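Local coordinates for uncharacterized protein Cgl0159 (Corynebacterium glutamicum, PDB 3FOK), which is of unknown function but adopts a TIM-barrel fold, so an enzymatic role is possible though not established, at residues D50-R54 with G55-V59; G102-D106 with K107-G111; E259-L262 with T263-G266; G282-A285 with A286-T290. All coordinates share one frame; numbering follows the deposited sequence.

Overall arrangement
The chain folds as an eight-stranded parallel TIM barrel, and the four contacts are local features spread round it. Interaction 1 comes first along the chain, in the loop that follows strand 44-48. Interaction 2 leads into strand 108-112, and Asp50 of interaction 1 hydrogen-bonds to Ser112, the last residue of that strand. Interaction 3 joins helix 252-261 to strand 267-272. Interaction 4 starts helix 284-295, which follows that strand. Interactions 1 and 3 lie on opposite sides of the chain centre, with centres 28 Å apart. Interactions 3 and 4 come within about 8 Å at their nearest atoms. No two contacts touch, and each belongs to a different connection or helix start of the barrel.

Interaction 1: D50-R54 with G55-V59; sequences DHPAR and GALAV
Arg54 reaches forward beside Ala56 at the end of a short 3-10 turn, 52-54, within the loop after strand 44-48 of the TIM barrel. Its CB lies 3.5 Å from Gly55 N. CG stands opposite the backbone N (chi1 -164°), and the chain runs extended to CD before bending at chi3. NE makes a weak hydrogen bond to Gly117 O. NH1 comes to 3.8 Å from Ala56 CB, which approaches the guanidinium obliquely. NH2 forms a salt bridge with Glu124 OE1. The tip is therefore held by partners on the loop after strand 108-112, and its contact with Ala56 is simple packing.

The backbone closes the turn. Gly55 N donates to Pro52 O at 2.7 Å, from above the carbonyl plane. Ala56 N makes a weak bond of 3.3 Å to His51 O, which also accepts from Arg54 N. Gly55 has a positive phi of 77°, and this turns the chain out of the 3-10 segment.

Pro52 and Leu57 make the apolar contact of the turn. The Leu57 side chain comes in at a slant to the proline ring. This patch also faces a second subunit, where Ala207 packs on Pro52 and Gln204 on Leu57. The loop thus contributes to a subunit interface as well as to the barrel. The His51 ring leads away, and its CB alone approaches, 3.4 Å from Ala56 O. Leu57 CD1 is the branch that meets the proline, at 3.9 Å from Pro52 CB.

Interaction 2: G102-D106 with K107-G111; sequences GLLDD and KIVVG
Lys107 has CG opposite its carbonyl carbon (chi1 -64°), and a bend at chi2 (-69°) folds the chain back along Asp105 and Asp106. These residues belong to a type II beta turn, Leu104 to Lys107, that leads into barrel strand 108-112. Lys107 CG lies 3.5 Å from Asp105 O. Its CD lies 3.8 Å from Asp106 O, so the aliphatic part of the lysine runs alongside the turn backbone. Beyond the bend the chain is extended. NZ ends on the carbonyl oxygens Leu80 O and Val85 O, which hold the tip from outside the turn.

Asp106 takes the positive phi (63°) of the third turn position. Its carboxylate leads away and forms a salt bridge with Arg33. The turn lacks a closing hydrogen bond, for Leu104 O and Lys107 N are 3.7 Å apart. Arg32 NH1 instead donates to both Leu104 O and Lys107 O, and so bridges the two ends of the turn.

Before the turn, Gly102 ends helix 92-100 in a Schellman motif. The turn then carries the chain from this helix to the strand, a helix-to-strand connection of the barrel. Leu104 and Val109 face the same helix: Leu104 packs on Leu98 and Ala99, and Val109 on Ile95. Across the turn their branches meet loosely, Leu104 CD2 lying 4.3 Å from Val109 CG2.

Interaction 3: E259-L262 with T263-G266; sequences EHAL and TLPG
Leu264 sets one methyl over a face of the His260 ring. CD1 is the atom involved, and it lies 4.1 Å from both CE1 and NE2 of His260. The histidine has CG turned opposite its backbone N (chi1 167°), which swings the ring forward along the helix toward the leucine. The second leucine branch goes to a different neighbour: Leu264 CD2 packs at 4.2 Å from Ala261 CB. The two methyls are thus shared out, CD1 to His260 and CD2 to Ala261. Met229 and Glu230 of helix 229-232 also touch Leu264.

Thr263 sits beside this pair and uses its polar branch. Its OG1 donates to His260 O at 2.6 Å, in the carbonyl plane. Thr263 N donates to the same oxygen at 3.0 Å, but from above that plane. Two donors of one residue thus grip one carbonyl from different directions, which should restrict rotation of the threonine. The methyl CG2 points back to Glu259 O, at 3.4 Å.

One residue on, Leu264 N bonds to Ala261 O at 2.9 Å. This bond closes a type I beta turn from Ala261 to Leu264. On the barrel side, Leu262 packs on Leu242, Val267 and Leu270. Pro265 touches Arg15 of a third subunit. The whole is a helix-to-strand connection of a TIM barrel, taking helix 252-261 through a type I turn into strand 267-272.

Interaction 4: G282-A285 with A286-T290; sequences GDVA and AAVDT
The carboxylate of Asp283 has Ala286 lying over one of its faces. Ala286 CB sits above this face, 3.3 Å from Asp283 CG. On the same face Ala286 N donates to Asp283 OD1 at 3.0 Å, coming from above the plane and not within it. The torsion chi1 of -153° puts the aspartate CG opposite its own backbone N, and this brings OD1 to the N-H of Ala286 in the first turn. Asp283 is the N-cap of helix 284-295, and this is its capping bond.

The second carboxylate belongs to Asp289, which stands one turn after Ala285. Its OD2 forms a salt bridge with Arg82 NH2, and Asp289 N donates to Ala285 O at 3.2 Å.

Regular helix bonds run between these groups. Ala287 N meets Asp283 O, and Val288 N meets Val284 O at 2.9 Å. The valines run alongside each other on one flank of the helix, with Val284 CG1 at 3.9 Å from Val288 CG2. They face helix 69-81, touching Ile78 and Ala79. Further on, Thr290 N and Thr290 OG1 both donate to Ala286 O, from opposite faces of its plane, each at 3.1 Å.

The capped N-H lies at the partly positive end of the helix. That setting would probably favour the charged form of Asp283, whose OD1 is 6.7 Å from Asp289 OD2. Arg82 would offset the like charge of Asp289.

Interaction 1: D50-R54 with G55-V59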
loop_
_atom_site.group_PDB
_atom_site.type_symbol
_atom_site.label_atom_id
_atom_site.label_comp_id
_atom_site.label_asym_id
_atom_site.label_seq_id
_atom_site.Cartn_x
_atom_site.Cartn_y
_atom_site.Cartn_z
ATOM N N ASP A 50 -20.296 -0.670 -21.424
ATOM C CA ASP A 50 -19.002 -0.515 -20.762
ATOM C C ASP A 50 -18.079 -1.710 -21.001
ATOM O O ASP A 50 -17.045 -1.846 -20.340
ATOM C CB ASP A 50 -19.180 -0.303 -19.248
ATOM C CG ASP A 50 -19.822 -1.490 -18.558
ATOM O OD1 ASP A 50 -19.630 -1.635 -17.334
ATOM O OD2 ASP A 50 -20.528 -2.270 -19.229
ATOM N N HIS A 51 -18.445 -2.562 -21.957
ATOM C CA HIS A 51 -17.660 -3.754 -22.265
ATOM C C HIS A 51 -16.294 -3.506 -22.920
ATOM O O HIS A 51 -15.296 -4.118 -22.534
ATOM C CB HIS A 51 -18.462 -4.697 -23.166
ATOM C CG HIS A 51 -19.896 -4.836 -22.773
ATOM N ND1 HIS A 51 -20.808 -3.812 -22.912
ATOM C CD2 HIS A 51 -20.585 -5.885 -22.259
ATOM C CE1 HIS A 51 -21.996 -4.223 -22.503
ATOM N NE2 HIS A 51 -21.886 -5.478 -22.102
ATOM N N PRO A 52 -16.233 -2.620 -23.928
ATOM C CA PRO A 52 -14.959 -2.345 -24.601
ATOM C C PRO A 52 -13.789 -2.081 -23.656
ATOM O O PRO A 52 -12.721 -2.682 -23.792
ATOM C CB PRO A 52 -15.284 -1.132 -25.465
ATOM C CG PRO A 52 -16.720 -1.348 -25.809
ATOM C CD PRO A 52 -17.305 -1.772 -24.481
ATOM N N ALA A 53 -14.002 -1.180 -22.701
ATOM C CA ALA A 53 -12.978 -0.808 -21.730
ATOM C C ALA A 53 -12.416 -2.000 -20.960
ATOM O O ALA A 53 -11.342 -1.917 -20.373
ATOM C CB ALA A 53 -13.545 0.215 -20.757
ATOM N N ARG A 54 -13.144 -3.108 -20.964
ATOM C CA ARG A 54 -12.698 -4.298 -20.259
ATOM C C ARG A 54 -12.041 -5.279 -21.228
ATOM O O ARG A 54 -11.695 -6.403 -20.860
ATOM C CB ARG A 54 -13.883 -4.964 -19.557
ATOM C CG ARG A 54 -13.458 -5.966 -18.519
ATOM C CD ARG A 54 -14.626 -6.725 -17.930
ATOM N NE ARG A 54 -14.217 -8.103 -17.694
ATOM C CZ ARG A 54 -14.481 -9.109 -18.518
ATOM N NH1 ARG A 54 -15.169 -8.894 -19.628
ATOM N NH2 ARG A 54 -14.023 -10.322 -18.250
ATOM N N GLY A 55 -11.869 -4.835 -22.470
ATOM C CA GLY A 55 -11.252 -5.671 -23.483
ATOM C C GLY A 55 -12.184 -6.734 -24.038
ATOM O O GLY A 55 -11.729 -7.778 -24.512
ATOM N N ALA A 56 -13.487 -6.474 -23.988
ATOM C CA ALA A 56 -14.475 -7.429 -24.485
ATOM C C ALA A 56 -15.328 -6.837 -25.605
ATOM O O ALA A 56 -16.368 -6.228 -25.345
ATOM C CB ALA A 56 -15.366 -7.891 -23.336
ATOM N N LEU A 57 -14.892 -7.026 -26.848
ATOM C CA LEU A 57 -15.620 -6.495 -28.000
ATOM C C LEU A 57 -16.586 -7.484 -28.658
ATOM O O LEU A 57 -17.308 -7.118 -29.580
ATOM C CB LEU A 57 -14.645 -6.009 -29.086
ATOM C CG LEU A 57 -13.607 -4.898 -28.887
ATOM C CD1 LEU A 57 -14.230 -3.732 -28.128
ATOM C CD2 LEU A 57 -12.402 -5.441 -28.150
ATOM N N ALA A 58 -16.621 -8.726 -28.193
ATOM C CA ALA A 58 -17.482 -9.733 -28.816
ATOM C C ALA A 58 -18.982 -9.718 -28.506
ATOM O O ALA A 58 -19.422 -9.209 -27.478
ATOM C CB ALA A 58 -16.922 -11.124 -28.526
ATOM N N VAL A 59 -19.751 -10.296 -29.429
ATOM C CA VAL A 59 -21.204 -10.432 -29.320
ATOM C C VAL A 59 -21.603 -11.772 -29.956
ATOM O O VAL A 59 -22.526 -12.443 -29.509
ATOM C CB VAL A 59 -21.947 -9.278 -30.039
ATOM C CG1 VAL A 59 -23.452 -9.476 -29.923
ATOM C CG2 VAL A 59 -21.559 -7.939 -29.423
#

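Interaction 2: G102-D106 with K107-G111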
loop_
_atom_site.group_PDB
_atom_site.type_symbol
_atom_site.label_atom_id
_atom_site.label_comp_id
_atom_site.label_asym_id
_atom_site.label_seq_id
_atom_site.Cartn_x
_atom_site.Cartn_y
_atom_site.Cartn_z
ATOM N N GLY A 102 -24.578 15.848 -26.888
ATOM C CA GLY A 102 -25.831 16.366 -26.366
ATOM C C GLY A 102 -26.989 15.382 -26.356
ATOM O O GLY A 102 -28.140 15.782 -26.480
ATOM N N LEU A 103 -26.698 14.096 -26.190
ATOM C CA LEU A 103 -27.739 13.069 -26.181
ATOM C C LEU A 103 -28.138 12.582 -24.785
ATOM O O LEU A 103 -28.846 11.585 -24.658
ATOM C CB LEU A 103 -27.278 11.860 -26.999
ATOM C CG LEU A 103 -26.700 12.139 -28.388
ATOM C CD1 LEU A 103 -26.196 10.839 -28.992
ATOM C CD2 LEU A 103 -27.759 12.772 -29.273
ATOM N N LEU A 104 -27.704 13.283 -23.741
ATOM C CA LEU A 104 -28.008 12.851 -22.380
ATOM C C LEU A 104 -28.944 13.725 -21.544
ATOM O O LEU A 104 -28.873 13.700 -20.315
ATOM C CB LEU A 104 -26.697 12.624 -21.614
ATOM C CG LEU A 104 -25.971 11.285 -21.814
ATOM C CD1 LEU A 104 -26.078 10.816 -23.249
ATOM C CD2 LEU A 104 -24.515 11.439 -21.401
ATOM N N ASP A 105 -29.817 14.491 -22.193
ATOM C CA ASP A 105 -30.763 15.328 -21.460
ATOM C C ASP A 105 -31.913 14.455 -20.984
ATOM O O ASP A 105 -32.455 13.669 -21.757
ATOM C CB ASP A 105 -31.331 16.439 -22.349
ATOM C CG ASP A 105 -30.300 17.481 -22.715
ATOM O OD1 ASP A 105 -29.613 17.983 -21.802
ATOM O OD2 ASP A 105 -30.188 17.809 -23.916
ATOM N N ASP A 106 -32.282 14.592 -19.714
ATOM C CA ASP A 106 -33.379 13.813 -19.147
ATOM C C ASP A 106 -33.107 12.317 -19.155
ATOM O O ASP A 106 -34.032 11.510 -19.222
ATOM C CB ASP A 106 -34.675 14.082 -19.913
ATOM C CG ASP A 106 -35.269 15.439 -19.597
ATOM O OD1 ASP A 106 -36.145 15.892 -20.366
ATOM O OD2 ASP A 106 -34.872 16.049 -18.576
ATOM N N LYS A 107 -31.837 11.944 -19.097
ATOM C CA LYS A 107 -31.487 10.534 -19.087
ATOM C C LYS A 107 -30.724 10.202 -17.816
ATOM O O LYS A 107 -30.216 11.090 -17.130
ATOM C CB LYS A 107 -30.638 10.181 -20.315
ATOM C CG LYS A 107 -31.360 10.359 -21.654
ATOM C CD LYS A 107 -32.467 9.331 -21.860
ATOM C CE LYS A 107 -33.149 9.529 -23.209
ATOM N NZ LYS A 107 -34.137 8.456 -23.524
ATOM N N ILE A 108 -30.664 8.915 -17.506
ATOM C CA ILE A 108 -29.961 8.438 -16.332
ATOM C C ILE A 108 -28.584 7.963 -16.761
ATOM O O ILE A 108 -28.462 7.113 -17.640
ATOM C CB ILE A 108 -30.717 7.267 -15.680
ATOM C CG1 ILE A 108 -32.031 7.774 -15.085
ATOM C CG2 ILE A 108 -29.847 6.603 -14.612
ATOM C CD1 ILE A 108 -31.851 8.898 -14.081
ATOM N N VAL A 109 -27.546 8.521 -16.150
ATOM C CA VAL A 109 -26.189 8.123 -16.491
ATOM C C VAL A 109 -25.610 7.232 -15.401
ATOM O O VAL A 109 -25.545 7.628 -14.233
ATOM C CB VAL A 109 -25.253 9.332 -16.649
ATOM C CG1 VAL A 109 -23.936 8.874 -17.256
ATOM C CG2 VAL A 109 -25.906 10.395 -17.509
ATOM N N VAL A 110 -25.200 6.029 -15.789
ATOM C CA VAL A 110 -24.605 5.087 -14.851
ATOM C C VAL A 110 -23.136 4.940 -15.227
ATOM O O VAL A 110 -22.808 4.652 -16.381
ATOM C CB VAL A 110 -25.267 3.698 -14.935
ATOM C CG1 VAL A 110 -24.770 2.816 -13.791
ATOM C CG2 VAL A 110 -26.776 3.835 -14.885
ATOM N N GLY A 111 -22.251 5.146 -14.259
ATOM C CA GLY A 111 -20.839 5.026 -14.553
ATOM C C GLY A 111 -20.219 3.755 -14.020
ATOM O O GLY A 111 -20.375 3.411 -12.847
#

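Interaction 3: E259-L262 with T263-G266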
loop_
_atom_site.group_PDB
_atom_site.type_symbol
_atom_site.label_atom_id
_atom_site.label_comp_id
_atom_site.label_asym_id
_atom_site.label_seq_id
_atom_site.Cartn_x
_atom_site.Cartn_y
_atom_site.Cartn_z
ATOM N N GLU A 259 -39.484 -11.005 -19.073
ATOM C CA GLU A 259 -40.859 -10.652 -18.764
ATOM C C GLU A 259 -41.323 -11.319 -17.472
ATOM O O GLU A 259 -41.986 -10.691 -16.648
ATOM C CB GLU A 259 -41.771 -11.052 -19.929
ATOM C CG GLU A 259 -43.229 -10.666 -19.753
ATOM C CD GLU A 259 -44.046 -10.900 -21.013
ATOM O OE1 GLU A 259 -43.997 -12.025 -21.558
ATOM O OE2 GLU A 259 -44.741 -9.960 -21.456
ATOM N N HIS A 260 -40.971 -12.589 -17.290
ATOM C CA HIS A 260 -41.356 -13.303 -16.078
ATOM C C HIS A 260 -40.634 -12.761 -14.852
ATOM O O HIS A 260 -41.261 -12.412 -13.853
ATOM C CB HIS A 260 -41.051 -14.796 -16.190
ATOM C CG HIS A 260 -41.135 -15.515 -14.878
ATOM N ND1 HIS A 260 -42.317 -15.651 -14.180
ATOM C CD2 HIS A 260 -40.174 -16.068 -14.102
ATOM C CE1 HIS A 260 -42.079 -16.254 -13.029
ATOM N NE2 HIS A 260 -40.787 -16.516 -12.956
ATOM N N ALA A 261 -39.309 -12.703 -14.931
ATOM C CA ALA A 261 -38.493 -12.212 -13.827
ATOM C C ALA A 261 -38.884 -10.790 -13.443
ATOM O O ALA A 261 -38.852 -10.416 -12.270
ATOM C CB ALA A 261 -37.016 -12.263 -14.212
ATOM N N LEU A 262 -39.255 -10.007 -14.447
ATOM C CA LEU A 262 -39.653 -8.619 -14.250
ATOM C C LEU A 262 -40.847 -8.469 -13.301
ATOM O O LEU A 262 -41.102 -7.379 -12.786
ATOM C CB LEU A 262 -39.985 -7.995 -15.611
ATOM C CG LEU A 262 -39.224 -6.748 -16.076
ATOM C CD1 LEU A 262 -37.793 -6.754 -15.567
ATOM C CD2 LEU A 262 -39.253 -6.699 -17.598
ATOM N N THR A 263 -41.570 -9.562 -13.064
ATOM C CA THR A 263 -42.734 -9.524 -12.179
ATOM C C THR A 263 -42.380 -9.859 -10.732
ATOM O O THR A 263 -43.187 -9.644 -9.824
ATOM C CB THR A 263 -43.828 -10.522 -12.629
ATOM O OG1 THR A 263 -43.376 -11.863 -12.404
ATOM C CG2 THR A 263 -44.152 -10.339 -14.102
ATOM N N LEU A 264 -41.178 -10.386 -10.520
ATOM C CA LEU A 264 -40.730 -10.774 -9.187
ATOM C C LEU A 264 -40.531 -9.613 -8.215
ATOM O O LEU A 264 -40.216 -8.492 -8.616
ATOM C CB LEU A 264 -39.448 -11.594 -9.302
ATOM C CG LEU A 264 -39.633 -13.076 -9.649
ATOM C CD1 LEU A 264 -40.907 -13.306 -10.445
ATOM C CD2 LEU A 264 -38.425 -13.548 -10.429
ATOM N N PRO A 265 -40.705 -9.878 -6.910
ATOM C CA PRO A 265 -40.562 -8.883 -5.841
ATOM C C PRO A 265 -39.195 -8.204 -5.836
ATOM O O PRO A 265 -38.163 -8.870 -5.806
ATOM C CB PRO A 265 -40.784 -9.701 -4.568
ATOM C CG PRO A 265 -41.598 -10.873 -5.027
ATOM C CD PRO A 265 -40.952 -11.213 -6.341
ATOM N N GLY A 266 -39.191 -6.877 -5.865
ATOM C CA GLY A 266 -37.936 -6.153 -5.836
ATOM C C GLY A 266 -37.303 -5.825 -7.174
ATOM O O GLY A 266 -36.461 -4.933 -7.252
#

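Interaction 4: G282-A285 with A286-T290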
loop_
_atom_site.group_PDB
_atom_site.type_symbol
_atom_site.label_atom_id
_atom_site.label_comp_id
_atom_site.label_asym_id
_atom_site.label_seq_id
_atom_site.Cartn_x
_atom_site.Cartn_y
_atom_site.Cartn_z
ATOM N N GLY A 282 -30.556 -7.300 -37.938
ATOM C CA GLY A 282 -30.206 -5.902 -38.097
ATOM C C GLY A 282 -31.301 -4.915 -37.735
ATOM O O GLY A 282 -31.762 -4.166 -38.606
ATOM N N ASP A 283 -31.728 -4.900 -36.472
ATOM C CA ASP A 283 -32.765 -3.958 -36.070
ATOM C C ASP A 283 -32.720 -3.566 -34.597
ATOM O O ASP A 283 -33.448 -4.107 -33.768
ATOM C CB ASP A 283 -34.152 -4.505 -36.404
ATOM C CG ASP A 283 -35.159 -3.398 -36.633
ATOM O OD1 ASP A 283 -35.104 -2.389 -35.896
ATOM O OD2 ASP A 283 -36.002 -3.535 -37.544
ATOM N N VAL A 284 -31.861 -2.599 -34.300
ATOM C CA VAL A 284 -31.666 -2.082 -32.953
ATOM C C VAL A 284 -32.911 -1.383 -32.410
ATOM O O VAL A 284 -33.301 -1.595 -31.258
ATOM C CB VAL A 284 -30.494 -1.081 -32.932
ATOM C CG1 VAL A 284 -30.390 -0.417 -31.571
ATOM C CG2 VAL A 284 -29.207 -1.795 -33.283
ATOM N N ALA A 285 -33.523 -0.541 -33.237
ATOM C CA ALA A 285 -34.715 0.189 -32.830
ATOM C C ALA A 285 -35.811 -0.773 -32.387
ATOM O O ALA A 285 -36.542 -0.505 -31.434
ATOM C CB ALA A 285 -35.211 1.053 -33.977
ATOM N N ALA A 286 -35.914 -1.900 -33.084
ATOM C CA ALA A 286 -36.926 -2.904 -32.781
ATOM C C ALA A 286 -36.637 -3.634 -31.476
ATOM O O ALA A 286 -37.527 -3.800 -30.640
ATOM C CB ALA A 286 -37.023 -3.901 -33.921
ATOM N N ALA A 287 -35.395 -4.077 -31.306
ATOM C CA ALA A 287 -35.016 -4.785 -30.094
ATOM C C ALA A 287 -35.222 -3.892 -28.867
ATOM O O ALA A 287 -35.797 -4.323 -27.868
ATOM C CB ALA A 287 -33.564 -5.234 -30.184
ATOM N N VAL A 288 -34.767 -2.646 -28.947
ATOM C CA VAL A 288 -34.904 -1.724 -27.827
ATOM C C VAL A 288 -36.367 -1.443 -27.461
ATOM O O VAL A 288 -36.688 -1.283 -26.280
ATOM C CB VAL A 288 -34.172 -0.391 -28.114
ATOM C CG1 VAL A 288 -34.305 0.546 -26.922
ATOM C CG2 VAL A 288 -32.699 -0.661 -28.400
ATOM N N ASP A 289 -37.252 -1.386 -28.458
ATOM C CA ASP A 289 -38.670 -1.134 -28.189
ATOM C C ASP A 289 -39.295 -2.298 -27.433
ATOM O O ASP A 289 -40.062 -2.099 -26.491
ATOM C CB ASP A 289 -39.449 -0.913 -29.487
ATOM C CG ASP A 289 -39.165 0.436 -30.118
ATOM O OD1 ASP A 289 -39.092 1.441 -29.377
ATOM O OD2 ASP A 289 -39.032 0.497 -31.359
ATOM N N THR A 290 -38.973 -3.514 -27.864
ATOM C CA THR A 290 -39.486 -4.716 -27.224
ATOM C C THR A 290 -39.171 -4.626 -25.737
ATOM O O THR A 290 -40.073 -4.641 -24.891
ATOM C CB THR A 290 -38.811 -5.975 -27.789
ATOM O OG1 THR A 290 -39.088 -6.076 -29.191
ATOM C CG2 THR A 290 -39.319 -7.219 -27.081
#